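Local coordinates for extracellular solute-binding protein, family 5 (Chelativorans sp., PDB 6WM6) that binds EDTA and other aminopolycarboxylates in the periplasm, probably handing them to an ABC transporter for uptake, at residues 59-64 with 74-79; 85-90 with 186-191; 207-210 with 216-219; 222-227 with 231-236. One frame throughout, in Å; residues are numbered along the deposited sequence.

Contact 1: 59-64 with 74-79; sequences TNWNVT and RTVTLP
Val63 leans on the start of Arg74: its CG2 methyl lies 3.7 Å from CB of Arg74, the two side chains crossing at about a right angle. That methyl stands anti to the backbone N of Val63 while CG1 takes the position between N and the carbonyl carbon (chi1 75°). Arg74 runs on past the methyl and bends at chi3 (-60°), keeping NE beside the same methyl while NH1 bonds to the backbone O of Gln549. Further along the helix, Thr77 sets CG2 at the edge of the Trp61 indole, near the ring plane, 4.0 Å from CE3. CG1 of Val76 approaches the same six-membered ring obliquely, 3.9 Å from CZ3. Thr77 OG1 bonds to Val73 O one turn back and also takes a hydrogen from a water that donates to Trp61 O and accepts from Val63 N (3.0 Å), so one water ties the loop backbone to the helix. Within the loop, Asn60 OD1 receives the N-H of Asn62 at 2.8 Å, in the carbonyl plane, an Asx turn with Trp61 at its middle. The loop also meets helix 202-212, where Asn62 touches Leu210 and Ser211, while Trp61 and Val76 reach Val233 on strand 232-237.

Contact 2: 85-90 with 186-191; sequences FMVQPD and LFMFLY
The Phe189 ring carries CG of its own neighbour Met188 on one face, 4.0 Å above the plane and offset toward the rim, and that same Met188 side chain bears on strand 85-87. The Phe85 ring packs against Met95 of the partner strand, and the Phe187 ring meets His157 edge-to-face. The setting is a two-stranded antiparallel sheet, 85-87 with 93-95, in a periplasmic solute-binding protein of family 5; the irregular segment 186-191, part of the loop between strand 171-176 and helix 193-196, lies against it. Met188 does most of the touching. With CG anti to the backbone N (chi1 -167°) and the chain straight through chi2, the side chain passes the Phe85 carbonyl with CG, and the bend at chi3 (-70°) keeps CE close to the same oxygen. CG stands 3.4 Å from Phe85 O and CE 3.7 Å from the same Phe85 O, a carbon-to-oxygen packing in place of a direct polar bond. Beyond the carbonyl, the Met188 methyl CE approaches CG2 of Val87 at 4.2 Å, and Leu93 of the neighbouring strand also touches the Met188 side chain. Met86 comes in more loosely, its CE 4.5 Å from CG of Met188. Backbone bonds to residues just ahead of the strand, Phe187 with Ala84 and Leu190 with Pro82, anchor segment 186-191 beside it, while Met188 O accepts from Ser83 OG. A water bridges the two backbones, accepting from Phe85 N at 3.1 Å and donating to Leu186 O at 2.8 Å.

Contact 3: 207-210 with 216-219; sequences NNFL and AWSG
Leu210 and Trp217 make the closer of two apolar touches: methyl CD2 of Leu210 lies 4.0 Å from CZ2 on the benzo part of the indole, and the two side chains cross at about a right angle. The Phe209 ring reaches the pyrrole part with its far end, CZ standing 4.4 Å from CD1 of Trp217; the approach is oblique and is no stack. The indole is brought round by the first torsion of Trp217, which sets CG between the backbone N and the carbonyl carbon (chi1 49°). These contacts lie where the loop after helix 202-212 turns back against the helix, before the chain enters the hairpin strand 222-228, and the helix widens into a pi-type turn at 207-209. Leu195 of helix 193-196 touches both Phe209 and Trp217, and His199 stacks on the Phe209 ring. The polar link runs through water. One molecule lies in the indole plane at its edge and accepts from NE1 of Trp217 at 2.9 Å, while donating a weak, long bond to Phe209 O at 3.3 Å. The same water sits 3.3 Å above one face of the Phe209 ring, offset toward its rim.

Contact 4: 222-227 with 231-236; sequences YMVESF and QLVTLV
Glu225 extends with CG anti to its backbone N (chi1 -179°), which lays its side chain beside that of Thr234 and brings OE2 to 3.6 Å from CG1 of Val236. Val236 holds CG1 anti to its carbonyl carbon (chi1 -65°), so this methyl meets the carboxylate while CG2 turns to CG of Met223, 4.0 Å away. The carboxylate itself is paired with Lys251 on the next strand. Cutting Val236 back to an alanine removes both methyls and would probably open a gap beside CG of Met223 and the Glu225 carboxylate, leaving Met223 freer to turn, though Lys251 would still hold Glu225. On the other face of the sheet, Phe227 sets CD1 3.7 Å from CG2 of Val233. Ser226 OG and Thr234 OG1 do not bond directly but share a water, which also donates to Leu232 O. Met223 and Val236 are joined by two backbone bonds, the first from Met223 N to Val236 O at 2.8 Å. Thr234 O takes two donors, Glu225 N at 2.8 Å and Ser226 N at 3.3 Å, and Thr234 N returns a nearly straight bond (174°) to Ser226 O. Two residues thus face one and the register slips by a residue: a classic beta bulge in an antiparallel hairpin.

Overall arrangement
Contacts 1 and 3 are buried, whereas contacts 2 and 4 are only partly so, and Glu225 and Ser226 of contact 4 are exposed. Waters bridge all four contacts, but contact 4 alone adds direct backbone hydrogen bonds across its segments; the other three otherwise meet through side-chain packing. Trp61 links contact 1 to contact 4, its ring meeting Phe227 edge-to-face, and Pro79 leads on to Tyr222 by a probable backbone bond. Tyr191 joins contact 2 to contact 3, packing on Trp217 and Leu210, and also touches the loop of contact 1. Contact 3 packs helix 202-212 against the loop leading into strand 222-228, the first strand of contact 4, and meets it at Met223; contacts 2 and 4 do not touch.

Contact 1: 59-64 with 74-79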
loop_
_atom_site.group_PDB
_atom_site.type_symbol
_atom_site.label_atom_id
_atom_site.label_comp_id
_atom_site.label_asym_id
_atom_site.label_seq_id
_atom_site.Cartn_x
_atom_site.Cartn_y
_atom_site.Cartn_z
ATOM N N THR A 59 8.521 15.739 -5.406
ATOM C CA THR A 59 8.011 17.104 -5.362
ATOM C C THR A 59 7.285 17.416 -4.067
ATOM O O THR A 59 6.937 18.576 -3.832
ATOM C CB THR A 59 7.064 17.366 -6.547
ATOM O OG1 THR A 59 6.031 16.385 -6.559
ATOM C CG2 THR A 59 7.850 17.295 -7.850
ATOM N N ASN A 60 7.071 16.418 -3.222
ATOM C CA ASN A 60 6.405 16.565 -1.933
ATOM C C ASN A 60 7.118 15.606 -0.990
ATOM O O ASN A 60 7.264 14.427 -1.305
ATOM C CB ASN A 60 4.913 16.223 -2.063
ATOM C CG ASN A 60 4.132 16.497 -0.789
ATOM O OD1 ASN A 60 4.498 16.028 0.306
ATOM N ND2 ASN A 60 3.036 17.212 -0.915
ATOM N N TRP A 61 7.587 16.125 0.142
ATOM C CA TRP A 61 8.417 15.400 1.072
ATOM C C TRP A 61 7.635 14.903 2.277
ATOM O O TRP A 61 8.240 14.342 3.196
ATOM C CB TRP A 61 9.572 16.280 1.551
ATOM C CG TRP A 61 10.535 16.578 0.464
ATOM C CD1 TRP A 61 10.473 17.617 -0.421
ATOM C CD2 TRP A 61 11.706 15.829 0.145
ATOM N NE1 TRP A 61 11.540 17.549 -1.284
ATOM C CE2 TRP A 61 12.307 16.459 -0.958
ATOM C CE3 TRP A 61 12.303 14.681 0.678
ATOM C CZ2 TRP A 61 13.485 15.981 -1.533
ATOM C CZ3 TRP A 61 13.465 14.217 0.107
ATOM C CH2 TRP A 61 14.043 14.863 -0.988
ATOM N N ASN A 62 6.315 15.070 2.269
ATOM C CA ASN A 62 5.455 14.769 3.409
ATOM C C ASN A 62 4.553 13.602 3.029
ATOM O O ASN A 62 3.495 13.782 2.417
ATOM C CB ASN A 62 4.663 16.026 3.773
ATOM C CG ASN A 62 3.706 15.814 4.913
ATOM O OD1 ASN A 62 3.530 14.692 5.429
ATOM N ND2 ASN A 62 3.068 16.921 5.340
ATOM N N VAL A 63 4.960 12.397 3.419
ATOM C CA VAL A 63 4.251 11.188 2.993
ATOM C C VAL A 63 2.830 11.144 3.520
ATOM O O VAL A 63 1.988 10.412 2.982
ATOM C CB VAL A 63 5.051 9.931 3.393
ATOM C CG1 VAL A 63 4.937 9.640 4.874
ATOM C CG2 VAL A 63 4.596 8.736 2.557
ATOM N N THR A 64 2.541 11.866 4.605
ATOM C CA THR A 64 1.215 11.875 5.202
ATOM C C THR A 64 0.247 12.785 4.465
ATOM O O THR A 64 -0.962 12.756 4.746
ATOM C CB THR A 64 1.237 12.197 6.695
ATOM O OG1 THR A 64 1.459 13.603 6.909
ATOM C CG2 THR A 64 2.323 11.392 7.414
ATOM N N ARG A 74 7.544 7.563 0.686
ATOM C CA ARG A 74 7.661 6.769 1.903
ATOM C C ARG A 74 9.057 6.171 2.007
ATOM O O ARG A 74 9.693 6.232 3.067
ATOM C CB ARG A 74 6.572 5.690 1.900
ATOM C CG ARG A 74 6.157 5.220 3.273
ATOM C CD ARG A 74 4.928 4.301 3.228
ATOM N NE ARG A 74 3.764 4.957 2.644
ATOM C CZ ARG A 74 3.187 4.623 1.497
ATOM N NH1 ARG A 74 3.632 3.631 0.762
ATOM N NH2 ARG A 74 2.142 5.324 1.084
ATOM N N THR A 75 9.552 5.581 0.918
ATOM C CA THR A 75 10.880 4.969 0.913
ATOM C C THR A 75 11.974 5.989 1.203
ATOM O O THR A 75 12.875 5.739 2.011
ATOM C CB THR A 75 11.113 4.277 -0.436
ATOM O OG1 THR A 75 10.227 3.152 -0.520
ATOM C CG2 THR A 75 12.534 3.765 -0.589
ATOM N N VAL A 76 11.916 7.143 0.552
ATOM C CA VAL A 76 12.989 8.128 0.672
ATOM C C VAL A 76 13.001 8.803 2.033
ATOM O O VAL A 76 14.050 9.249 2.499
ATOM C CB VAL A 76 12.865 9.148 -0.472
ATOM C CG1 VAL A 76 13.786 10.316 -0.263
ATOM C CG2 VAL A 76 13.154 8.471 -1.804
ATOM N N THR A 77 11.854 8.930 2.692
ATOM C CA THR A 77 11.789 9.626 3.980
ATOM C C THR A 77 11.752 8.688 5.178
ATOM O O THR A 77 11.970 9.159 6.302
ATOM C CB THR A 77 10.655 10.670 4.057
ATOM O OG1 THR A 77 9.352 10.074 3.961
ATOM C CG2 THR A 77 10.809 11.719 2.962
ATOM N N LEU A 78 11.532 7.389 4.988
ATOM C CA LEU A 78 11.666 6.455 6.110
ATOM C C LEU A 78 12.987 6.588 6.859
ATOM O O LEU A 78 12.978 6.444 8.100
ATOM C CB LEU A 78 11.413 5.004 5.670
ATOM C CG LEU A 78 9.962 4.565 5.702
ATOM C CD1 LEU A 78 9.822 3.257 4.937
ATOM C CD2 LEU A 78 9.411 4.430 7.117
ATOM N N PRO A 79 14.123 6.868 6.210
ATOM C CA PRO A 79 15.388 7.009 6.957
ATOM C C PRO A 79 15.483 8.246 7.817
ATOM O O PRO A 79 16.410 8.313 8.631
ATOM C CB PRO A 79 16.453 7.031 5.854
ATOM C CG PRO A 79 15.788 6.340 4.686
ATOM C CD PRO A 79 14.347 6.801 4.765
HETATM O O HOH W 1 7.576 12.195 4.818
#

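Contact 2: 85-90 with 186-191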
loop_
_atom_site.group_PDB
_atom_site.type_symbol
_atom_site.label_atom_id
_atom_site.label_comp_id
_atom_site.label_asym_id
_atom_site.label_seq_id
_atom_site.Cartn_x
_atom_site.Cartn_y
_atom_site.Cartn_z
ATOM N N PHE A 85 5.387 2.681 15.585
ATOM C CA PHE A 85 5.441 1.286 15.210
ATOM C C PHE A 85 5.802 1.205 13.742
ATOM O O PHE A 85 5.598 2.152 12.983
ATOM C CB PHE A 85 4.078 0.575 15.395
ATOM C CG PHE A 85 3.627 0.446 16.828
ATOM C CD1 PHE A 85 3.110 1.527 17.520
ATOM C CD2 PHE A 85 3.715 -0.775 17.475
ATOM C CE1 PHE A 85 2.698 1.404 18.852
ATOM C CE2 PHE A 85 3.303 -0.900 18.804
ATOM C CZ PHE A 85 2.810 0.193 19.491
ATOM N N MET A 86 6.347 0.055 13.330
ATOM C CA MET A 86 6.749 -0.169 11.946
ATOM C C MET A 86 6.280 -1.530 11.477
ATOM O O MET A 86 6.375 -2.530 12.204
ATOM C CB MET A 86 8.257 -0.065 11.824
ATOM C CG MET A 86 8.800 -0.243 10.411
ATOM S SD MET A 86 8.011 0.808 9.174
ATOM C CE MET A 86 8.068 2.410 9.995
ATOM N N VAL A 87 5.759 -1.561 10.254
ATOM C CA VAL A 87 5.310 -2.812 9.649
ATOM C C VAL A 87 6.504 -3.644 9.220
ATOM O O VAL A 87 7.421 -3.131 8.555
ATOM C CB VAL A 87 4.391 -2.533 8.454
ATOM C CG1 VAL A 87 3.783 -3.849 7.964
ATOM C CG2 VAL A 87 3.279 -1.537 8.817
ATOM N N GLN A 88 6.500 -4.903 9.606
ATOM C CA GLN A 88 7.584 -5.850 9.399
ATOM C C GLN A 88 7.259 -6.795 8.252
ATOM O O GLN A 88 6.110 -6.884 7.799
ATOM C CB GLN A 88 7.788 -6.691 10.672
ATOM C CG GLN A 88 7.998 -5.880 11.941
ATOM C CD GLN A 88 9.250 -5.063 11.873
ATOM O OE1 GLN A 88 10.365 -5.625 11.824
ATOM N NE2 GLN A 88 9.116 -3.754 11.840
ATOM N N PRO A 89 8.238 -7.580 7.796
ATOM C CA PRO A 89 7.987 -8.409 6.606
ATOM C C PRO A 89 6.926 -9.462 6.796
ATOM O O PRO A 89 6.325 -9.879 5.788
ATOM C CB PRO A 89 9.372 -9.002 6.277
ATOM C CG PRO A 89 10.324 -7.923 6.728
ATOM C CD PRO A 89 9.695 -7.367 8.008
ATOM N N ASP A 90 6.694 -9.920 8.030
ATOM C CA ASP A 90 5.614 -10.866 8.312
ATOM C C ASP A 90 4.267 -10.174 8.509
ATOM O O ASP A 90 3.304 -10.838 8.904
ATOM C CB ASP A 90 5.983 -11.734 9.520
ATOM C CG ASP A 90 6.221 -10.937 10.783
ATOM O OD1 ASP A 90 6.050 -9.714 10.803
ATOM O OD2 ASP A 90 6.577 -11.585 11.815
ATOM N N LEU A 186 -1.187 4.519 14.572
ATOM C CA LEU A 186 -1.133 5.966 14.755
ATOM C C LEU A 186 0.284 6.439 15.069
ATOM O O LEU A 186 1.116 5.693 15.564
ATOM C CB LEU A 186 -2.069 6.373 15.900
ATOM C CG LEU A 186 -3.520 5.925 15.704
ATOM C CD1 LEU A 186 -4.372 6.330 16.904
ATOM C CD2 LEU A 186 -4.115 6.510 14.431
ATOM N N PHE A 187 0.576 7.695 14.732
ATOM C CA PHE A 187 1.902 8.254 14.972
ATOM C C PHE A 187 2.993 7.441 14.274
ATOM O O PHE A 187 4.102 7.287 14.792
ATOM C CB PHE A 187 2.178 8.409 16.472
ATOM C CG PHE A 187 1.092 9.137 17.192
ATOM C CD1 PHE A 187 0.949 10.503 17.057
ATOM C CD2 PHE A 187 0.210 8.458 17.975
ATOM C CE1 PHE A 187 -0.061 11.187 17.712
ATOM C CE2 PHE A 187 -0.809 9.131 18.641
ATOM C CZ PHE A 187 -0.942 10.493 18.486
ATOM N N MET A 188 2.704 6.937 13.071
ATOM C CA MET A 188 3.696 6.183 12.323
ATOM C C MET A 188 4.701 7.097 11.644
ATOM O O MET A 188 5.743 6.616 11.168
ATOM C CB MET A 188 3.043 5.242 11.314
ATOM C CG MET A 188 4.025 4.224 10.732
ATOM S SD MET A 188 3.279 2.890 9.781
ATOM C CE MET A 188 2.477 1.969 11.072
ATOM N N PHE A 189 4.403 8.390 11.544
ATOM C CA PHE A 189 5.289 9.355 10.915
ATOM C C PHE A 189 5.246 10.614 11.760
ATOM O O PHE A 189 4.209 11.286 11.813
ATOM C CB PHE A 189 4.855 9.656 9.484
ATOM C CG PHE A 189 4.730 8.425 8.627
ATOM C CD1 PHE A 189 5.834 7.860 8.040
ATOM C CD2 PHE A 189 3.489 7.852 8.445
ATOM C CE1 PHE A 189 5.699 6.696 7.271
ATOM C CE2 PHE A 189 3.353 6.691 7.669
ATOM C CZ PHE A 189 4.465 6.135 7.094
ATOM N N LEU A 190 6.340 10.932 12.441
ATOM C CA LEU A 190 6.430 12.110 13.289
ATOM C C LEU A 190 7.349 13.150 12.656
ATOM O O LEU A 190 8.374 12.808 12.064
ATOM C CB LEU A 190 6.958 11.736 14.681
ATOM C CG LEU A 190 6.025 10.863 15.510
ATOM C CD1 LEU A 190 6.725 10.370 16.756
ATOM C CD2 LEU A 190 4.779 11.654 15.880
ATOM N N TYR A 191 6.981 14.424 12.811
ATOM C CA TYR A 191 7.670 15.569 12.237
ATOM C C TYR A 191 8.093 16.520 13.346
ATOM O O TYR A 191 7.469 16.576 14.414
ATOM C CB TYR A 191 6.772 16.256 11.194
ATOM C CG TYR A 191 6.479 15.300 10.059
ATOM C CD1 TYR A 191 7.354 15.190 8.982
ATOM C CD2 TYR A 191 5.383 14.446 10.088
ATOM C CE1 TYR A 191 7.137 14.293 7.963
ATOM C CE2 TYR A 191 5.152 13.534 9.056
ATOM C CZ TYR A 191 6.038 13.470 8.000
ATOM O OH TYR A 191 5.843 12.541 6.973
HETATM O O HOH W 2 2.737 3.701 14.390
#

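Contact 3: 207-210 with 216-219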
loop_
_atom_site.group_PDB
_atom_site.type_symbol
_atom_site.label_atom_id
_atom_site.label_comp_id
_atom_site.label_asym_id
_atom_site.label_seq_id
_atom_site.Cartn_x
_atom_site.Cartn_y
_atom_site.Cartn_z
ATOM N N ASN A 207 1.376 22.056 5.108
ATOM C CA ASN A 207 1.147 22.084 3.673
ATOM C C ASN A 207 2.325 22.664 2.895
ATOM O O ASN A 207 2.493 22.331 1.717
ATOM C CB ASN A 207 -0.101 22.925 3.352
ATOM C CG ASN A 207 -1.387 22.292 3.824
ATOM O OD1 ASN A 207 -1.500 21.076 3.957
ATOM N ND2 ASN A 207 -2.395 23.117 4.055
ATOM N N ASN A 208 3.134 23.531 3.507
ATOM C CA ASN A 208 4.227 24.201 2.811
ATOM C C ASN A 208 5.583 23.738 3.332
ATOM O O ASN A 208 6.255 22.960 2.659
ATOM C CB ASN A 208 4.041 25.719 2.891
ATOM C CG ASN A 208 2.695 26.161 2.335
ATOM O OD1 ASN A 208 1.960 26.913 2.975
ATOM N ND2 ASN A 208 2.355 25.671 1.149
ATOM N N PHE A 209 5.993 24.161 4.527
ATOM C CA PHE A 209 7.313 23.794 5.046
ATOM C C PHE A 209 7.597 22.296 4.956
ATOM O O PHE A 209 8.615 21.888 4.388
ATOM C CB PHE A 209 7.449 24.291 6.490
ATOM C CG PHE A 209 8.697 23.837 7.185
ATOM C CD1 PHE A 209 9.959 24.253 6.740
ATOM C CD2 PHE A 209 8.622 23.013 8.297
ATOM C CE1 PHE A 209 11.101 23.829 7.404
ATOM C CE2 PHE A 209 9.776 22.587 8.957
ATOM C CZ PHE A 209 11.012 23.005 8.501
ATOM N N LEU A 210 6.721 21.449 5.504
ATOM C CA LEU A 210 7.019 20.028 5.563
ATOM C C LEU A 210 6.819 19.339 4.221
ATOM O O LEU A 210 7.398 18.270 4.001
ATOM C CB LEU A 210 6.153 19.338 6.624
ATOM C CG LEU A 210 6.467 19.720 8.074
ATOM C CD1 LEU A 210 5.509 19.043 9.024
ATOM C CD2 LEU A 210 7.911 19.359 8.434
ATOM N N ALA A 216 15.830 19.466 6.112
ATOM C CA ALA A 216 17.161 19.635 6.677
ATOM C C ALA A 216 17.333 18.875 7.987
ATOM O O ALA A 216 18.463 18.698 8.451
ATOM C CB ALA A 216 17.451 21.121 6.905
ATOM N N TRP A 217 16.244 18.379 8.550
ATOM C CA TRP A 217 16.192 17.734 9.853
ATOM C C TRP A 217 16.061 16.224 9.691
ATOM O O TRP A 217 15.772 15.702 8.617
ATOM C CB TRP A 217 14.955 18.276 10.609
ATOM C CG TRP A 217 13.714 18.220 9.753
ATOM C CD1 TRP A 217 13.201 19.245 9.004
ATOM C CD2 TRP A 217 12.877 17.088 9.507
ATOM N NE1 TRP A 217 12.098 18.817 8.316
ATOM C CE2 TRP A 217 11.864 17.501 8.608
ATOM C CE3 TRP A 217 12.863 15.771 9.975
ATOM C CZ2 TRP A 217 10.864 16.627 8.159
ATOM C CZ3 TRP A 217 11.855 14.904 9.518
ATOM C CH2 TRP A 217 10.881 15.350 8.628
ATOM N N SER A 218 16.265 15.523 10.805
ATOM C CA SER A 218 16.042 14.091 10.837
ATOM C C SER A 218 15.805 13.629 12.261
ATOM O O SER A 218 16.358 14.189 13.207
ATOM C CB SER A 218 17.271 13.347 10.287
ATOM O OG SER A 218 17.098 11.955 10.464
ATOM N N GLY A 219 14.981 12.587 12.404
ATOM C CA GLY A 219 14.862 11.846 13.644
ATOM C C GLY A 219 15.230 10.387 13.466
ATOM O O GLY A 219 14.829 9.526 14.269
HETATM O O HOH W 3 11.053 20.587 6.201
#

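Contact 4: 222-227 with 231-236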
loop_
_atom_site.group_PDB
_atom_site.type_symbol
_atom_site.label_atom_id
_atom_site.label_comp_id
_atom_site.label_asym_id
_atom_site.label_seq_id
_atom_site.Cartn_x
_atom_site.Cartn_y
_atom_site.Cartn_z
ATOM N N TYR A 222 19.629 8.547 9.069
ATOM C CA TYR A 222 20.202 9.319 7.973
ATOM C C TYR A 222 19.534 10.691 7.889
ATOM O O TYR A 222 18.478 10.918 8.488
ATOM C CB TYR A 222 20.065 8.543 6.638
ATOM C CG TYR A 222 20.987 7.330 6.569
ATOM C CD1 TYR A 222 22.306 7.462 6.205
ATOM C CD2 TYR A 222 20.518 6.068 6.877
ATOM C CE1 TYR A 222 23.151 6.387 6.165
ATOM C CE2 TYR A 222 21.351 4.965 6.824
ATOM C CZ TYR A 222 22.669 5.137 6.474
ATOM O OH TYR A 222 23.549 4.065 6.438
ATOM N N MET A 223 20.165 11.599 7.156
ATOM C CA MET A 223 19.606 12.921 6.910
ATOM C C MET A 223 20.013 13.362 5.518
ATOM O O MET A 223 21.034 12.920 5.007
ATOM C CB MET A 223 20.077 13.909 7.984
ATOM C CG MET A 223 21.567 14.229 7.955
ATOM S SD MET A 223 22.106 15.065 9.469
ATOM C CE MET A 223 20.983 16.446 9.576
ATOM N N VAL A 224 19.228 14.250 4.919
ATOM C CA VAL A 224 19.499 14.679 3.548
ATOM C C VAL A 224 20.682 15.637 3.517
ATOM O O VAL A 224 20.699 16.664 4.223
ATOM C CB VAL A 224 18.245 15.308 2.925
ATOM C CG1 VAL A 224 18.553 15.792 1.487
ATOM C CG2 VAL A 224 17.111 14.329 2.903
ATOM N N GLU A 225 21.678 15.307 2.707
ATOM C CA GLU A 225 22.789 16.190 2.378
ATOM C C GLU A 225 22.477 17.077 1.177
ATOM O O GLU A 225 22.814 18.268 1.200
ATOM C CB GLU A 225 24.053 15.368 2.108
ATOM C CG GLU A 225 25.288 16.203 1.779
ATOM C CD GLU A 225 26.507 15.352 1.475
ATOM O OE1 GLU A 225 26.526 14.671 0.426
ATOM O OE2 GLU A 225 27.453 15.345 2.299
ATOM N N SER A 226 21.869 16.525 0.125
ATOM C CA SER A 226 21.539 17.298 -1.055
ATOM C C SER A 226 20.420 16.625 -1.833
ATOM O O SER A 226 20.167 15.420 -1.696
ATOM C CB SER A 226 22.751 17.477 -1.983
ATOM O OG SER A 226 23.163 16.222 -2.504
ATOM N N PHE A 227 19.754 17.424 -2.658
ATOM C CA PHE A 227 18.726 16.950 -3.567
ATOM C C PHE A 227 18.919 17.607 -4.919
ATOM O O PHE A 227 18.898 18.842 -5.019
ATOM C CB PHE A 227 17.328 17.265 -3.045
ATOM C CG PHE A 227 16.227 16.868 -3.975
ATOM C CD1 PHE A 227 16.136 15.567 -4.451
ATOM C CD2 PHE A 227 15.268 17.795 -4.374
ATOM C CE1 PHE A 227 15.115 15.194 -5.307
ATOM C CE2 PHE A 227 14.243 17.425 -5.218
ATOM C CZ PHE A 227 14.159 16.124 -5.681
ATOM N N GLN A 231 16.829 13.800 -10.248
ATOM C CA GLN A 231 18.039 13.019 -10.424
ATOM C C GLN A 231 18.425 12.197 -9.203
ATOM O O GLN A 231 18.596 10.982 -9.323
ATOM C CB GLN A 231 19.223 13.923 -10.791
ATOM C CG GLN A 231 19.031 14.717 -12.068
ATOM C CD GLN A 231 18.933 13.832 -13.296
ATOM O OE1 GLN A 231 19.659 12.844 -13.428
ATOM N NE2 GLN A 231 18.027 14.180 -14.201
ATOM N N LEU A 232 18.607 12.828 -8.043
ATOM C CA LEU A 232 19.311 12.141 -6.958
ATOM C C LEU A 232 19.047 12.780 -5.606
ATOM O O LEU A 232 19.240 13.993 -5.437
ATOM C CB LEU A 232 20.821 12.192 -7.247
ATOM C CG LEU A 232 21.741 11.404 -6.323
ATOM C CD1 LEU A 232 21.538 9.910 -6.534
ATOM C CD2 LEU A 232 23.194 11.785 -6.552
ATOM N N VAL A 233 18.662 11.956 -4.636
ATOM C CA VAL A 233 18.634 12.327 -3.217
ATOM C C VAL A 233 19.865 11.711 -2.578
ATOM O O VAL A 233 20.074 10.495 -2.690
ATOM C CB VAL A 233 17.371 11.792 -2.527
ATOM C CG1 VAL A 233 17.250 12.408 -1.127
ATOM C CG2 VAL A 233 16.120 12.053 -3.346
ATOM N N THR A 234 20.676 12.519 -1.910
ATOM C CA THR A 234 21.856 12.039 -1.202
ATOM C C THR A 234 21.654 12.220 0.289
ATOM O O THR A 234 21.469 13.350 0.757
ATOM C CB THR A 234 23.111 12.771 -1.671
ATOM O OG1 THR A 234 23.287 12.514 -3.068
ATOM C CG2 THR A 234 24.319 12.253 -0.927
ATOM N N LEU A 235 21.716 11.117 1.035
ATOM C CA LEU A 235 21.644 11.133 2.491
ATOM C C LEU A 235 22.976 10.729 3.106
ATOM O O LEU A 235 23.751 9.961 2.515
ATOM C CB LEU A 235 20.568 10.184 3.013
ATOM C CG LEU A 235 19.135 10.479 2.589
ATOM C CD1 LEU A 235 18.824 10.014 1.219
ATOM C CD2 LEU A 235 18.165 9.825 3.579
ATOM N N VAL A 236 23.243 11.252 4.296
ATOM C CA VAL A 236 24.441 10.945 5.073
ATOM C C VAL A 236 23.990 10.593 6.480
ATOM O O VAL A 236 22.851 10.888 6.866
ATOM C CB VAL A 236 25.424 12.151 5.099
ATOM C CG1 VAL A 236 25.953 12.414 3.687
ATOM C CG2 VAL A 236 24.734 13.392 5.684
HETATM O O HOH W 4 21.933 14.574 -4.408
#